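Local coordinates for protein putative hydrolase (Agrobacterium vitis, PDB 3LLC) that probably acts as an alpha/beta hydrolase that cleaves acyl thioesters and esters, such as fatty-acyl groups on proteins and acyl glucuronides, at residues Ile109-Ser114 against Asn260-Met265; Val141-Ala146 against Asp256-Ala261. One frame throughout, in Å; residues are numbered along the deposited sequence. Where two conformers were deposited one is given.

How the contacts relate
Contacts 1 and 2 pack one helix, 252-266, against two neighbouring parallel strands of the central sheet, 107-113 and 136-143, and their centres lie about 6 Å apart. Both are buried and rest on apolar side chains, with no hydrogen bond between helix and strand; contact 2 also sets a valine methyl on the helix backbone. Contact 1 uses the later turns of the helix, where Met265 is already partly exposed; in contact 2 all four touching residues are buried. The strands are tied by backbone pairing, with Leu110 O 2.9 Å from Val141 N. Strand 107-113 leads on to Ser114, the probable nucleophile, while charged helix residues such as Arg259 bond to other parts of the chain.

Contact 1: Ile109-Ser114 against Asn260-Met265; sequences ILVGSS and NAIRAM
Ile262 and Val111 form the first meeting of helix 260-265 with strand 109-113, a helix-on-sheet contact of the alpha/beta hydrolase core. The two side chains cross at about a right angle: CD1 of Ile262 stands 4.2 Å from CG1 of Val111, while CG1 of Ile262 lies at the same distance from Val111 CG2. Both valine methyls are thus used, each against a different atom of the isoleucine. One turn on, Met265, a selenomethionine, offers mainly the base of its side chain. Its CB is 3.8 Å from CD1 of Ile109, and CG2 of Ile109 comes to 4.1 Å from the same CB; both branches of the isoleucine face this CB from the same side. A bend in the Met265 chain (chi2 -51°) then carries SE away from Ile109. The strand runs on to Ser114, whose OG is hydrogen-bonded to His247 NE2, consistent with a nucleophile elbow and a Ser-His-Asp triad; the helix touches the other end of the segment. Around the contact, Ile262 also packs on Cys40 of strand 39-43 and on Met58 and Leu61 of helix 53-65, while Met265 reaches Val141 of strand 136-143.

Contact 2: Val141-Ala146 against Asp256-Ala261; sequences VLIAPA and DRMRNA
Ile143 of strand 141-143 meets Met258 of helix 256-261, part of the layer of helices that covers one face of the alpha/beta hydrolase sheet. Two residues apart on the strand, Ile143 and Val141 both direct their side chains to the helix, and each finds its own partner one turn apart there. Met258, a selenomethionine, starts out extended, with CG opposite the backbone N (chi1 -176°) and the next bond extended too, which carries SE well out from the helix; the last torsion, chi3 73°, turns CE away from Ile143 and leaves SE to face it. The side chain crosses that of Ile143 at about a right angle. CD1 of Ile143 is the atom that touches, 4.0 Å from Met258 CG. One turn on, the second pair buries about as much surface. Val141 sets its two methyls on different parts of Ala261: CG1 faces the alanine methyl, with 4.1 Å to CB, whereas CG2 lies over the backbone, 3.9 Å from Ala261 O. The short alanine lets the helix approach the strand, the CA atoms of Val141 and Ala261 being 6.9 Å apart. Towards helix 53-65, Arg259 forms salt bridges to Glu57 and Asp60. Just past the strand, Ala144 packs on His247 and Asp217, two members of the probable catalytic triad. The closest approach across the two segments is from Ile143 CD1 to Met258 SE, at 3.6 Å.

Contact 1: Ile109-Ser114 against Asn260-Met265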
loop_
_atom_site.group_PDB
_atom_site.type_symbol
_atom_site.label_atom_id
_atom_site.label_comp_id
_atom_site.label_asym_id
_atom_site.label_seq_id
_atom_site.Cartn_x
_atom_site.Cartn_y
_atom_site.Cartn_z
ATOM N N ILE A 109 -6.046 -4.158 -10.508
ATOM C CA ILE A 109 -5.567 -2.791 -10.472
ATOM C C ILE A 109 -5.159 -2.533 -9.017
ATOM O O ILE A 109 -5.979 -2.693 -8.102
ATOM C CB ILE A 109 -6.638 -1.760 -10.940
ATOM C CG1 ILE A 109 -7.044 -1.984 -12.404
ATOM C CG2 ILE A 109 -6.122 -0.306 -10.699
ATOM C CD1 ILE A 109 -8.381 -1.358 -12.798
ATOM N N LEU A 110 -3.887 -2.215 -8.791
ATOM C CA LEU A 110 -3.378 -2.030 -7.414
ATOM C C LEU A 110 -3.559 -0.565 -7.053
ATOM O O LEU A 110 -3.127 0.330 -7.800
ATOM C CB LEU A 110 -1.892 -2.401 -7.304
ATOM C CG LEU A 110 -1.523 -3.824 -7.759
ATOM C CD1 LEU A 110 0.022 -4.095 -7.552
ATOM C CD2 LEU A 110 -2.410 -4.887 -7.033
ATOM N N VAL A 111 -4.197 -0.304 -5.910
ATOM C CA VAL A 111 -4.394 1.050 -5.468
ATOM C C VAL A 111 -3.721 1.174 -4.098
ATOM O O VAL A 111 -4.252 0.669 -3.086
ATOM C CB VAL A 111 -5.921 1.391 -5.365
ATOM C CG1 VAL A 111 -6.071 2.893 -5.049
ATOM C CG2 VAL A 111 -6.688 1.025 -6.703
ATOM N N GLY A 112 -2.542 1.798 -4.067
ATOM C CA GLY A 112 -1.645 1.785 -2.888
ATOM C C GLY A 112 -1.447 3.170 -2.315
ATOM O O GLY A 112 -1.014 4.079 -3.028
ATOM N N SER A 113 -1.735 3.315 -1.021
ATOM C CA SER A 113 -1.634 4.587 -0.299
ATOM C C SER A 113 -0.474 4.527 0.713
ATOM O O SER A 113 -0.423 3.618 1.575
ATOM C CB SER A 113 -2.932 4.855 0.463
ATOM O OG SER A 113 -2.800 6.053 1.226
ATOM N N SER A 114 0.460 5.469 0.570
ATOM C CA SER A 114 1.592 5.653 1.478
ATOM C C SER A 114 2.457 4.377 1.598
ATOM O O SER A 114 3.021 3.922 0.578
ATOM C CB SER A 114 1.065 6.237 2.808
ATOM O OG SER A 114 2.132 6.774 3.547
ATOM N N ASN A 260 -11.210 9.282 -10.582
ATOM C CA ASN A 260 -10.986 9.446 -12.016
ATOM C C ASN A 260 -9.726 8.673 -12.485
ATOM O O ASN A 260 -9.726 8.101 -13.586
ATOM C CB ASN A 260 -10.912 10.923 -12.399
ATOM C CG ASN A 260 -12.292 11.604 -12.403
ATOM O OD1 ASN A 260 -13.325 10.953 -12.526
ATOM N ND2 ASN A 260 -12.297 12.921 -12.285
ATOM N N ALA A 261 -8.684 8.666 -11.665
ATOM C CA ALA A 261 -7.430 7.935 -11.974
ATOM C C ALA A 261 -7.702 6.407 -12.055
ATOM O O ALA A 261 -7.236 5.731 -12.984
ATOM C CB ALA A 261 -6.323 8.228 -10.935
ATOM N N ILE A 262 -8.467 5.879 -11.100
ATOM C CA ILE A 262 -8.824 4.441 -11.103
ATOM C C ILE A 262 -9.749 4.117 -12.300
ATOM O O ILE A 262 -9.560 3.087 -12.977
ATOM C CB ILE A 262 -9.511 4.007 -9.771
ATOM C CG1 ILE A 262 -8.604 4.270 -8.555
ATOM C CG2 ILE A 262 -9.978 2.532 -9.883
ATOM C CD1 ILE A 262 -9.362 4.232 -7.204
ATOM N N ARG A 263 -10.750 4.970 -12.581
ATOM C CA ARG A 263 -11.639 4.769 -13.731
ATOM C C ARG A 263 -10.881 4.699 -15.071
ATOM O O ARG A 263 -11.227 3.873 -15.927
ATOM C CB ARG A 263 -12.724 5.868 -13.772
ATOM C CG ARG A 263 -13.696 5.771 -14.937
ATOM C CD ARG A 263 -14.677 6.933 -14.911
ATOM N NE ARG A 263 -15.634 6.797 -13.811
ATOM N N ALA A 264 -9.856 5.538 -15.247
ATOM C CA ALA A 264 -9.026 5.511 -16.464
ATOM C C ALA A 264 -8.232 4.184 -16.604
ATOM O O ALA A 264 -7.911 3.803 -17.721
ATOM C CB ALA A 264 -8.074 6.701 -16.509
HETATM N N MSE A 265 -7.936 3.501 -15.495
HETATM C CA MSE A 265 -7.282 2.165 -15.538
HETATM C C MSE A 265 -8.277 1.063 -15.953
HETATM O O MSE A 265 -7.861 0.031 -16.470
HETATM C CB MSE A 265 -6.659 1.774 -14.170
HETATM C CG MSE A 265 -5.415 2.592 -13.614
HETATM SE SE MSE A 265 -4.027 2.737 -14.932
HETATM C CE MSE A 265 -2.920 4.062 -13.927
#

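Contact 2: Val141-Ala146 against Asp256-Ala261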
loop_
_atom_site.group_PDB
_atom_site.type_symbol
_atom_site.label_atom_id
_atom_site.label_comp_id
_atom_site.label_asym_id
_atom_site.label_seq_id
_atom_site.Cartn_x
_atom_site.Cartn_y
_atom_site.Cartn_z
ATOM N N VAL A 141 -2.421 2.720 -9.198
ATOM C CA VAL A 141 -2.712 4.100 -8.804
ATOM C C VAL A 141 -2.070 4.231 -7.404
ATOM O O VAL A 141 -2.374 3.432 -6.502
ATOM C CB VAL A 141 -4.199 4.396 -8.783
ATOM C CG1 VAL A 141 -4.439 5.812 -8.187
ATOM C CG2 VAL A 141 -4.851 4.293 -10.224
ATOM N N LEU A 142 -1.119 5.149 -7.255
ATOM C CA LEU A 142 -0.334 5.287 -6.005
ATOM C C LEU A 142 -0.619 6.677 -5.402
ATOM O O LEU A 142 -0.518 7.665 -6.108
ATOM C CB LEU A 142 1.148 5.114 -6.301
ATOM C CG LEU A 142 1.573 3.809 -6.999
ATOM C CD1 LEU A 142 3.092 3.810 -7.277
ATOM C CD2 LEU A 142 1.147 2.643 -6.117
ATOM N N ILE A 143 -1.021 6.724 -4.125
ATOM C CA ILE A 143 -1.448 7.955 -3.453
ATOM C C ILE A 143 -0.409 8.250 -2.363
ATOM O O ILE A 143 -0.272 7.465 -1.439
ATOM C CB ILE A 143 -2.845 7.772 -2.831
ATOM C CG1 ILE A 143 -3.868 7.377 -3.930
ATOM C CG2 ILE A 143 -3.294 9.051 -2.052
ATOM C CD1 ILE A 143 -4.733 6.269 -3.593
ATOM N N ALA A 144 0.325 9.356 -2.499
ATOM C CA ALA A 144 1.429 9.729 -1.592
ATOM C C ALA A 144 2.306 8.529 -1.254
ATOM O O ALA A 144 2.569 8.233 -0.095
ATOM C CB ALA A 144 0.856 10.403 -0.285
ATOM N N PRO A 145 2.790 7.805 -2.289
ATOM C CA PRO A 145 3.481 6.562 -1.997
ATOM C C PRO A 145 4.786 6.744 -1.219
ATOM O O PRO A 145 5.504 7.723 -1.435
ATOM C CB PRO A 145 3.774 5.993 -3.396
ATOM C CG PRO A 145 3.869 7.224 -4.243
ATOM C CD PRO A 145 2.772 8.109 -3.725
ATOM N N ALA A 146 5.110 5.761 -0.369
ATOM C CA ALA A 146 6.254 5.866 0.545
ATOM C C ALA A 146 7.247 4.709 0.379
ATOM O O ALA A 146 7.670 4.077 1.369
ATOM C CB ALA A 146 5.736 5.953 2.038
ATOM N N ASP A 256 -12.273 12.921 -5.939
ATOM C CA ASP A 256 -12.634 13.012 -7.361
ATOM C C ASP A 256 -11.434 12.674 -8.254
ATOM O O ASP A 256 -11.575 11.908 -9.212
ATOM C CB ASP A 256 -13.163 14.396 -7.732
ATOM C CG ASP A 256 -14.557 14.681 -7.174
ATOM O OD1 ASP A 256 -15.217 13.773 -6.651
ATOM O OD2 ASP A 256 -14.995 15.831 -7.282
ATOM N N ARG A 257 -10.246 13.244 -7.955
ATOM C CA ARG A 257 -9.035 12.916 -8.742
ATOM C C ARG A 257 -8.657 11.437 -8.628
ATOM O O ARG A 257 -8.272 10.804 -9.617
ATOM C CB ARG A 257 -7.814 13.785 -8.351
ATOM C CG ARG A 257 -7.747 15.130 -9.063
ATOM C CD ARG A 257 -6.471 15.925 -8.648
ATOM N NE ARG A 257 -6.625 16.448 -7.291
ATOM C CZ ARG A 257 -7.209 17.593 -6.970
ATOM N NH1 ARG A 257 -7.658 18.426 -7.909
ATOM N NH2 ARG A 257 -7.338 17.931 -5.679
HETATM N N MSE A 258 -8.734 10.877 -7.423
HETATM C CA MSE A 258 -8.380 9.466 -7.230
HETATM C C MSE A 258 -9.374 8.549 -7.980
HETATM O O MSE A 258 -8.970 7.570 -8.616
HETATM C CB MSE A 258 -8.409 9.093 -5.740
HETATM C CG MSE A 258 -7.961 7.670 -5.478
HETATM SE SE MSE A 258 -8.247 7.114 -3.595
HETATM C CE MSE A 258 -10.063 6.934 -3.645
ATOM N N ARG A 259 -10.659 8.830 -7.863
ATOM C CA ARG A 259 -11.687 8.005 -8.545
ATOM C C ARG A 259 -11.522 8.093 -10.082
ATOM O O ARG A 259 -11.634 7.088 -10.799
ATOM C CB ARG A 259 -13.092 8.428 -8.121
ATOM C CG ARG A 259 -13.455 7.953 -6.711
ATOM C CD ARG A 259 -14.811 8.525 -6.289
ATOM N NE ARG A 259 -15.930 8.070 -7.118
ATOM C CZ ARG A 259 -16.900 7.235 -6.727
ATOM N NH1 ARG A 259 -16.935 6.741 -5.502
ATOM N NH2 ARG A 259 -17.881 6.915 -7.557
ATOM N N ASN A 260 -11.210 9.282 -10.582
ATOM C CA ASN A 260 -10.986 9.446 -12.016
ATOM C C ASN A 260 -9.726 8.673 -12.485
ATOM O O ASN A 260 -9.726 8.101 -13.586
ATOM C CB ASN A 260 -10.912 10.923 -12.399
ATOM C CG ASN A 260 -12.292 11.604 -12.403
ATOM O OD1 ASN A 260 -13.325 10.953 -12.526
ATOM N ND2 ASN A 260 -12.297 12.921 -12.285
ATOM N N ALA A 261 -8.684 8.666 -11.665
ATOM C CA ALA A 261 -7.430 7.935 -11.974
ATOM C C ALA A 261 -7.702 6.407 -12.055
ATOM O O ALA A 261 -7.236 5.731 -12.984
ATOM C CB ALA A 261 -6.323 8.228 -10.935
#